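Local coordinates for peptidase M16 inactive domain family protein (Pseudomonas fluorescens, PDB 3GWB), which is a member of the M16 metallopeptidase family with an inactive peptidase domain, for which hydrolase activity and metal binding are possible but uncertain, at residues 114-119 and 218-223; 266-271 and 401-406; 287-292 and 327-332. All coordinates share one frame; numbering follows the deposited sequence.

Contact 1 (114-119 and 218-223); sequences LFAEVV and SAALPK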
loop_
_atom_site.group_PDB
_atom_site.type_symbol
_atom_site.label_atom_id
_atom_site.label_comp_id
_atom_site.label_asym_id
_atom_site.label_seq_id
_atom_site.Cartn_x
_atom_site.Cartn_y
_atom_site.Cartn_z
ATOM N N LEU A 114 5.166 18.462 17.608
ATOM C CA LEU A 114 4.798 17.062 17.770
ATOM C C LEU A 114 5.786 16.179 17.008
ATOM O O LEU A 114 6.222 15.140 17.508
ATOM C CB LEU A 114 3.372 16.821 17.255
ATOM C CG LEU A 114 2.865 15.372 17.226
ATOM C CD1 LEU A 114 2.997 14.735 18.611
ATOM C CD2 LEU A 114 1.412 15.361 16.757
ATOM N N PHE A 115 6.136 16.600 15.797
ATOM C CA PHE A 115 7.078 15.860 14.963
ATOM C C PHE A 115 8.446 15.738 15.645
ATOM O O PHE A 115 9.043 14.664 15.665
ATOM C CB PHE A 115 7.246 16.558 13.614
ATOM C CG PHE A 115 8.176 15.844 12.667
ATOM C CD1 PHE A 115 7.786 14.664 12.047
ATOM C CD2 PHE A 115 9.451 16.344 12.416
ATOM C CE1 PHE A 115 8.645 13.995 11.173
ATOM C CE2 PHE A 115 10.322 15.682 11.543
ATOM C CZ PHE A 115 9.921 14.503 10.928
ATOM N N ALA A 116 8.941 16.846 16.191
ATOM C CA ALA A 116 10.235 16.839 16.868
ATOM C C ALA A 116 10.204 15.863 18.043
ATOM O O ALA A 116 11.151 15.105 18.263
ATOM C CB ALA A 116 10.580 18.247 17.362
ATOM N N GLU A 117 9.111 15.887 18.800
ATOM C CA GLU A 117 8.953 15.005 19.946
ATOM C C GLU A 117 8.946 13.542 19.501
ATOM O O GLU A 117 9.614 12.702 20.097
ATOM C CB GLU A 117 7.648 15.330 20.681
ATOM C CG GLU A 117 7.431 14.526 21.956
ATOM C CD GLU A 117 7.950 15.224 23.205
ATOM O OE1 GLU A 117 7.454 16.328 23.524
ATOM O OE2 GLU A 117 8.845 14.668 23.875
ATOM N N VAL A 118 8.192 13.242 18.452
ATOM C CA VAL A 118 8.100 11.876 17.937
ATOM C C VAL A 118 9.458 11.308 17.496
ATOM O O VAL A 118 9.842 10.198 17.882
ATOM C CB VAL A 118 7.089 11.803 16.751
ATOM C CG1 VAL A 118 7.276 10.513 15.959
ATOM C CG2 VAL A 118 5.658 11.870 17.288
ATOM N N VAL A 119 10.200 12.071 16.705
ATOM C CA VAL A 119 11.483 11.584 16.227
ATOM C C VAL A 119 12.616 11.715 17.240
ATOM O O VAL A 119 13.491 10.860 17.294
ATOM C CB VAL A 119 11.880 12.293 14.911
ATOM C CG1 VAL A 119 13.151 11.680 14.337
ATOM C CG2 VAL A 119 10.735 12.187 13.906
ATOM N N SER A 218 16.687 19.772 14.726
ATOM C CA SER A 218 18.028 19.346 15.091
ATOM C C SER A 218 18.230 19.348 16.604
ATOM O O SER A 218 18.812 18.416 17.146
ATOM C CB SER A 218 19.063 20.255 14.424
ATOM O OG SER A 218 20.378 19.816 14.707
ATOM N N ALA A 219 17.729 20.375 17.288
ATOM C CA ALA A 219 17.896 20.478 18.745
ATOM C C ALA A 219 17.111 19.448 19.555
ATOM O O ALA A 219 17.491 19.129 20.688
ATOM C CB ALA A 219 17.523 21.883 19.221
ATOM N N ALA A 220 16.024 18.946 18.974
ATOM C CA ALA A 220 15.159 17.965 19.626
ATOM C C ALA A 220 15.703 16.540 19.532
ATOM O O ALA A 220 15.291 15.670 20.292
ATOM C CB ALA A 220 13.748 18.023 19.016
ATOM N N LEU A 221 16.628 16.309 18.606
ATOM C CA LEU A 221 17.218 14.981 18.425
ATOM C C LEU A 221 18.287 14.707 19.468
ATOM O O LEU A 221 18.803 15.627 20.097
ATOM C CB LEU A 221 17.869 14.863 17.035
ATOM C CG LEU A 221 16.965 14.945 15.799
ATOM C CD1 LEU A 221 17.800 14.931 14.516
ATOM C CD2 LEU A 221 16.003 13.785 15.818
ATOM N N PRO A 222 18.619 13.429 19.684
ATOM C CA PRO A 222 19.660 13.136 20.670
ATOM C C PRO A 222 20.951 13.750 20.113
ATOM O O PRO A 222 21.112 13.846 18.891
ATOM C CB PRO A 222 19.715 11.607 20.670
ATOM C CG PRO A 222 18.316 11.205 20.246
ATOM C CD PRO A 222 17.994 12.196 19.171
ATOM N N LYS A 223 21.855 14.179 20.989
ATOM C CA LYS A 223 23.119 14.764 20.551
ATOM C C LYS A 223 24.117 13.647 20.289
ATOM O O LYS A 223 24.184 12.682 21.051
ATOM C CB LYS A 223 23.687 15.695 21.624
ATOM C CG LYS A 223 23.305 17.160 21.472
ATOM C CD LYS A 223 21.847 17.402 21.702
ATOM C CE LYS A 223 21.524 18.875 21.485
ATOM N NZ LYS A 223 20.067 19.113 21.563
#
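Ala116 and Ala220 meet methyl to methyl, CB to CB at 3.6 Å, and this is the tight part of the contact. With no longer side chain between them, the CA atoms of Ala116 and Ala220 come to 5.8 Å. The methyl of Ala220 points at the helix and also lies 4.0 Å from Ala116 O, so it touches backbone as well as side chain.

A second apolar pair lies one helical turn along 105-120, where the CA atoms of Val119 and Leu221 are 7.0 Å apart. The side chains of Val119 and Leu221 run side by side in the same direction, and Val119 CG1 touches Leu221 CD2 at 3.8 Å. Val119 sets CG1 anti to its own nitrogen (chi1 -174°), which leaves CG2 beside that nitrogen. There CG2 rests 3.8 Å above one face of the Phe115 ring, displaced toward its rim, so the two branches of Val119 divide their work between the other segment and its own helix. Phe42 of strand 35-42 packs on both Val119 and Leu221, placing this end of the contact on the six-stranded mixed sheet. Val119 O, which has Leu221 CD2 at 4.1 Å, is hydrogen-bonded to His188 NE2.

Toward solvent the packing ends: Glu117 directs its CB away from 218-223, Pro222 stands clear, and Ala219 and Lys223 are exposed.

Helix 105-120 is thus joined to the C-terminal end of helix 207-220 and the turn after it by two methyl-group contacts burying 155 Å² in all. Such contacts carry little directionality, which is consistent with shape fit and exclusion of water, rather than polar pairing between the segments, holding them together.

Contact 2 (266-271 and 401-406); sequences YAAVSL and KAAMNK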
loop_
_atom_site.group_PDB
_atom_site.type_symbol
_atom_site.label_atom_id
_atom_site.label_comp_id
_atom_site.label_asym_id
_atom_site.label_seq_id
_atom_site.Cartn_x
_atom_site.Cartn_y
_atom_site.Cartn_z
ATOM N N TYR A 266 26.589 7.266 -12.828
ATOM C CA TYR A 266 25.200 7.064 -12.435
ATOM C C TYR A 266 24.197 7.382 -13.543
ATOM O O TYR A 266 23.318 6.574 -13.844
ATOM C CB TYR A 266 24.867 7.912 -11.206
ATOM C CG TYR A 266 23.465 7.677 -10.705
ATOM C CD1 TYR A 266 23.116 6.469 -10.106
ATOM C CD2 TYR A 266 22.478 8.651 -10.853
ATOM C CE1 TYR A 266 21.816 6.230 -9.673
ATOM C CE2 TYR A 266 21.167 8.423 -10.426
ATOM C CZ TYR A 266 20.847 7.211 -9.831
ATOM O OH TYR A 266 19.560 6.984 -9.400
ATOM N N ALA A 267 24.320 8.560 -14.143
ATOM C CA ALA A 267 23.396 8.961 -15.200
ATOM C C ALA A 267 23.478 8.026 -16.407
ATOM O O ALA A 267 22.456 7.666 -17.001
ATOM C CB ALA A 267 23.682 10.404 -15.629
ATOM N N ALA A 268 24.696 7.638 -16.770
ATOM C CA ALA A 268 24.901 6.758 -17.910
ATOM C C ALA A 268 24.320 5.366 -17.675
ATOM O O ALA A 268 23.682 4.808 -18.562
ATOM C CB ALA A 268 26.386 6.658 -18.237
ATOM N N VAL A 269 24.526 4.808 -16.484
ATOM C CA VAL A 269 24.004 3.469 -16.194
ATOM C C VAL A 269 22.505 3.495 -15.960
ATOM O O VAL A 269 21.819 2.500 -16.188
ATOM C CB VAL A 269 24.693 2.817 -14.962
ATOM C CG1 VAL A 269 26.192 2.734 -15.196
ATOM C CG2 VAL A 269 24.376 3.598 -13.703
ATOM N N SER A 270 21.991 4.634 -15.507
ATOM C CA SER A 270 20.558 4.749 -15.275
ATOM C C SER A 270 19.841 4.699 -16.618
ATOM O O SER A 270 18.831 4.013 -16.765
ATOM C CB SER A 270 20.229 6.059 -14.558
ATOM O OG SER A 270 20.879 6.113 -13.299
ATOM N N LEU A 271 20.372 5.414 -17.603
ATOM C CA LEU A 271 19.757 5.432 -18.924
ATOM C C LEU A 271 19.948 4.079 -19.615
ATOM O O LEU A 271 19.056 3.587 -20.310
ATOM C CB LEU A 271 20.368 6.545 -19.772
ATOM C CG LEU A 271 19.610 6.871 -21.054
ATOM C CD1 LEU A 271 18.346 7.680 -20.726
ATOM C CD2 LEU A 271 20.523 7.662 -21.971
ATOM N N LYS A 401 27.112 2.373 -23.615
ATOM C CA LYS A 401 27.694 1.041 -23.757
ATOM C C LYS A 401 28.960 0.886 -22.910
ATOM O O LYS A 401 29.174 -0.151 -22.273
ATOM C CB LYS A 401 28.012 0.757 -25.230
ATOM C CG LYS A 401 28.774 -0.539 -25.477
ATOM C CD LYS A 401 29.064 -0.720 -26.959
ATOM C CE LYS A 401 29.897 -1.963 -27.230
ATOM N NZ LYS A 401 31.295 -1.844 -26.723
ATOM N N ALA A 402 29.796 1.919 -22.896
ATOM C CA ALA A 402 31.031 1.862 -22.126
ATOM C C ALA A 402 30.749 1.762 -20.637
ATOM O O ALA A 402 31.345 0.934 -19.943
ATOM C CB ALA A 402 31.886 3.085 -22.407
ATOM N N ALA A 403 29.840 2.603 -20.152
ATOM C CA ALA A 403 29.483 2.624 -18.739
ATOM C C ALA A 403 28.925 1.290 -18.263
ATOM O O ALA A 403 29.349 0.772 -17.237
ATOM C CB ALA A 403 28.472 3.743 -18.470
HETATM N N MSE A 404 27.975 0.735 -19.009
HETATM C CA MSE A 404 27.379 -0.542 -18.631
HETATM C C MSE A 404 28.441 -1.639 -18.589
HETATM O O MSE A 404 28.418 -2.499 -17.706
HETATM C CB MSE A 404 26.264 -0.927 -19.607
HETATM C CG MSE A 404 25.027 -0.008 -19.556
HETATM SE SE MSE A 404 24.089 -0.046 -17.993
HETATM C CE MSE A 404 23.141 -1.491 -18.213
ATOM N N ASN A 405 29.369 -1.607 -19.544
ATOM C CA ASN A 405 30.440 -2.597 -19.592
ATOM C C ASN A 405 31.471 -2.364 -18.490
ATOM O O ASN A 405 32.154 -3.293 -18.054
ATOM C CB ASN A 405 31.137 -2.572 -20.956
ATOM C CG ASN A 405 30.420 -3.413 -21.995
ATOM O OD1 ASN A 405 29.951 -2.901 -23.012
ATOM N ND2 ASN A 405 30.335 -4.716 -21.746
ATOM N N LYS A 406 31.583 -1.123 -18.033
ATOM C CA LYS A 406 32.543 -0.793 -16.988
ATOM C C LYS A 406 32.070 -1.234 -15.604
ATOM O O LYS A 406 32.876 -1.425 -14.695
ATOM C CB LYS A 406 32.809 0.715 -16.984
ATOM C CG LYS A 406 33.818 1.184 -15.944
ATOM C CD LYS A 406 33.939 2.704 -15.982
ATOM C CE LYS A 406 34.911 3.217 -14.941
ATOM N NZ LYS A 406 34.927 4.709 -14.895
#
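Ala268 and Ala403 aim their CB atoms at the opposing helix, and the two methyls meet at 3.6 Å. This is the closest atom pair between two helices that are almost perpendicular: the axes of the two short segments pass 8.5 Å apart with a signed crossing angle of -95°. The nearest CA atoms are those of Val269 and Met404, 5.8 Å apart. The small alanine side chains are compatible with this spacing, since neither places anything larger than a methyl between the backbones.

The Ala403 methyl has a second neighbour. Val269 reaches it from one flank with CG1, at 4.1 Å, so a single methyl of helix 397-407 is received by two consecutive residues of helix 266-277.

Met404, present as selenomethionine, approaches differently. Its first bond does not point at the other helix, but the chain folds back, with chi2 at -65° and chi3 at -81°, and brings the selenium in. The selenium lies alongside the backbone of Val269, 3.9 Å from Val269 O and equally far from Val269 CA, with Val269 CB a little beyond. Val269 is therefore touched on its CG1 branch by Ala403 and along its main chain by Met404.

On the far side of helix 266-277 Ser270 turns its CB away from Ala403 and Met404. Its OG stands 3.5 Å above the centre of the Tyr266 ring.

The crossing lies within the helical layer of the second half of the chain. Met404 continues onto Tyr337 and Leu338 of helix 323-340, while Leu271 packs against helix 344-356 through Leu347, Ala350 and Leu354. Tyr266 and Ala267 lean on Phe388 of helix 384-394, so helix 266-277 is flanked by helices on several of its faces.

Contact 3 (287-292 and 327-332); sequences SEVREK and LKLVQD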
loop_
_atom_site.group_PDB
_atom_site.type_symbol
_atom_site.label_atom_id
_atom_site.label_comp_id
_atom_site.label_asym_id
_atom_site.label_seq_id
_atom_site.Cartn_x
_atom_site.Cartn_y
_atom_site.Cartn_z
ATOM N N SER A 287 10.590 -6.622 -24.528
ATOM C CA SER A 287 10.375 -6.870 -25.948
ATOM C C SER A 287 10.678 -8.321 -26.326
ATOM O O SER A 287 9.864 -8.987 -26.965
ATOM C CB SER A 287 11.248 -5.929 -26.776
ATOM O OG SER A 287 11.214 -6.287 -28.144
ATOM N N GLU A 288 11.841 -8.812 -25.913
ATOM C CA GLU A 288 12.259 -10.177 -26.222
ATOM C C GLU A 288 11.511 -11.272 -25.471
ATOM O O GLU A 288 11.078 -12.255 -26.072
ATOM C CB GLU A 288 13.757 -10.341 -25.950
ATOM C CG GLU A 288 14.657 -9.408 -26.752
ATOM C CD GLU A 288 14.514 -9.600 -28.250
ATOM O OE1 GLU A 288 14.544 -10.764 -28.713
ATOM O OE2 GLU A 288 14.381 -8.585 -28.966
ATOM N N VAL A 289 11.359 -11.111 -24.160
ATOM C CA VAL A 289 10.700 -12.132 -23.350
ATOM C C VAL A 289 9.172 -12.094 -23.363
ATOM O O VAL A 289 8.523 -13.138 -23.447
ATOM C CB VAL A 289 11.176 -12.070 -21.879
ATOM C CG1 VAL A 289 10.630 -13.269 -21.110
ATOM C CG2 VAL A 289 12.698 -12.042 -21.818
ATOM N N ARG A 290 8.599 -10.900 -23.273
ATOM C CA ARG A 290 7.148 -10.762 -23.275
ATOM C C ARG A 290 6.570 -10.569 -24.674
ATOM O O ARG A 290 5.779 -11.377 -25.145
ATOM C CB ARG A 290 6.721 -9.584 -22.394
ATOM C CG ARG A 290 5.233 -9.275 -22.481
ATOM C CD ARG A 290 4.844 -8.053 -21.669
ATOM N NE ARG A 290 3.427 -7.740 -21.837
ATOM C CZ ARG A 290 2.893 -7.262 -22.959
ATOM N NH1 ARG A 290 3.655 -7.029 -24.021
ATOM N NH2 ARG A 290 1.589 -7.026 -23.023
ATOM N N GLU A 291 6.978 -9.492 -25.331
ATOM C CA GLU A 291 6.486 -9.147 -26.663
ATOM C C GLU A 291 6.616 -10.223 -27.742
ATOM O O GLU A 291 5.616 -10.657 -28.322
ATOM C CB GLU A 291 7.178 -7.868 -27.142
ATOM C CG GLU A 291 6.727 -7.395 -28.505
ATOM C CD GLU A 291 5.232 -7.210 -28.564
ATOM O OE1 GLU A 291 4.701 -6.444 -27.726
ATOM O OE2 GLU A 291 4.590 -7.828 -29.444
ATOM N N LYS A 292 7.845 -10.640 -28.024
ATOM C CA LYS A 292 8.102 -11.647 -29.051
ATOM C C LYS A 292 7.834 -13.095 -28.634
ATOM O O LYS A 292 7.346 -13.894 -29.433
ATOM C CB LYS A 292 9.553 -11.538 -29.535
ATOM C CG LYS A 292 9.933 -10.192 -30.144
ATOM C CD LYS A 292 11.395 -10.188 -30.594
ATOM C CE LYS A 292 11.790 -8.858 -31.221
ATOM N NZ LYS A 292 13.233 -8.828 -31.610
ATOM N N LEU A 327 15.534 -18.419 -18.786
ATOM C CA LEU A 327 16.734 -17.940 -18.110
ATOM C C LEU A 327 17.886 -17.779 -19.100
ATOM O O LEU A 327 18.663 -16.831 -19.006
ATOM C CB LEU A 327 17.147 -18.905 -16.993
ATOM C CG LEU A 327 18.451 -18.561 -16.259
ATOM C CD1 LEU A 327 18.314 -17.226 -15.547
ATOM C CD2 LEU A 327 18.785 -19.660 -15.259
ATOM N N LYS A 328 17.999 -18.719 -20.037
ATOM C CA LYS A 328 19.049 -18.669 -21.046
ATOM C C LYS A 328 18.820 -17.454 -21.927
ATOM O O LYS A 328 19.761 -16.742 -22.268
ATOM C CB LYS A 328 19.024 -19.921 -21.924
ATOM C CG LYS A 328 19.154 -21.231 -21.174
ATOM C CD LYS A 328 20.523 -21.394 -20.544
ATOM C CE LYS A 328 20.652 -22.754 -19.860
ATOM N NZ LYS A 328 20.387 -23.879 -20.798
ATOM N N LEU A 329 17.560 -17.238 -22.302
ATOM C CA LEU A 329 17.184 -16.112 -23.150
ATOM C C LEU A 329 17.561 -14.786 -22.500
ATOM O O LEU A 329 18.199 -13.945 -23.125
ATOM C CB LEU A 329 15.673 -16.133 -23.435
ATOM C CG LEU A 329 15.048 -14.917 -24.134
ATOM C CD1 LEU A 329 15.633 -14.762 -25.532
ATOM C CD2 LEU A 329 13.530 -15.077 -24.202
ATOM N N VAL A 330 17.160 -14.604 -21.244
ATOM C CA VAL A 330 17.464 -13.368 -20.529
ATOM C C VAL A 330 18.970 -13.138 -20.501
ATOM O O VAL A 330 19.441 -12.025 -20.738
ATOM C CB VAL A 330 16.928 -13.414 -19.081
ATOM C CG1 VAL A 330 17.460 -12.236 -18.283
ATOM C CG2 VAL A 330 15.412 -13.372 -19.097
ATOM N N GLN A 331 19.725 -14.190 -20.203
ATOM C CA GLN A 331 21.179 -14.077 -20.162
ATOM C C GLN A 331 21.734 -13.668 -21.528
ATOM O O GLN A 331 22.615 -12.817 -21.608
ATOM C CB GLN A 331 21.810 -15.400 -19.720
ATOM C CG GLN A 331 21.552 -15.743 -18.264
ATOM C CD GLN A 331 22.208 -17.047 -17.845
ATOM O OE1 GLN A 331 21.877 -18.114 -18.364
ATOM N NE2 GLN A 331 23.142 -16.966 -16.902
ATOM N N ASP A 332 21.214 -14.271 -22.595
ATOM C CA ASP A 332 21.668 -13.951 -23.947
ATOM C C ASP A 332 21.316 -12.510 -24.278
ATOM O O ASP A 332 22.119 -11.790 -24.864
ATOM C CB ASP A 332 21.019 -14.872 -24.988
ATOM C CG ASP A 332 21.340 -16.336 -24.759
ATOM O OD1 ASP A 332 22.529 -16.661 -24.546
ATOM O OD2 ASP A 332 20.403 -17.166 -24.806
#
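Lys292 N donates to Ser287 O at 2.8 Å, the shortest sound polar bond here; joining residues five positions apart, it marks a wide pi-type turn around Glu288 and Val289, the residues that touch Leu329. The same turn carries a salt bridge: Lys292 NZ reaches Glu288 OE2 at 2.9 Å, on the syn side of the carboxylate and 18° out of its plane.

Across the contact the meeting is apolar. Val289 CG2 is the shared point, 3.9 Å from Leu329 CD2 and 4.1 Å from Val330 CG2. The side chains of Val289 and Leu329 pass alongside one another with opposed directions. Leu329 CD2 also comes to 4.2 Å from Glu288 O.

Helices 284-292 and 323-340 are separated in the chain by the antiparallel neighbours 299-303 and 311-319, giving a helix, strand, strand, helix succession. Their segments run at 128° with axes 10.3 Å apart, wider than methyl-to-methyl packing of alanines would need and bridged here by branched side chains. Leu327 and Gln331 pack on Leu254 and Ile415 of the five-stranded sheet, so helix 323-340 meets that sheet with these two residues while Leu329 and Val330 meet helix 284-292. Leu295, in the loop following helix 284-292, packs against both Val289 and Leu329.

How the contacts relate
Contact 1 belongs to the first half of the chain, beside the six-stranded sheet, whereas contacts 2 and 3 belong to the second half with its five-stranded sheet. The centre of contact 1 lies about 40 Å from that of contact 2 and about 50 Å from that of contact 3, across the chain's centre, consistent with the two alpha/beta lobes of M16 family proteins. Contacts 2 and 3 are about 21 Å apart between centres and about 11 Å at their nearest atoms. Helices 266-277 and 284-292 are consecutive, and 327-332 precedes 401-406, so contact 2 encloses contact 3 in sequence. Helix 323-340 links them, forming one side of contact 3 and receiving Met404 from contact 2.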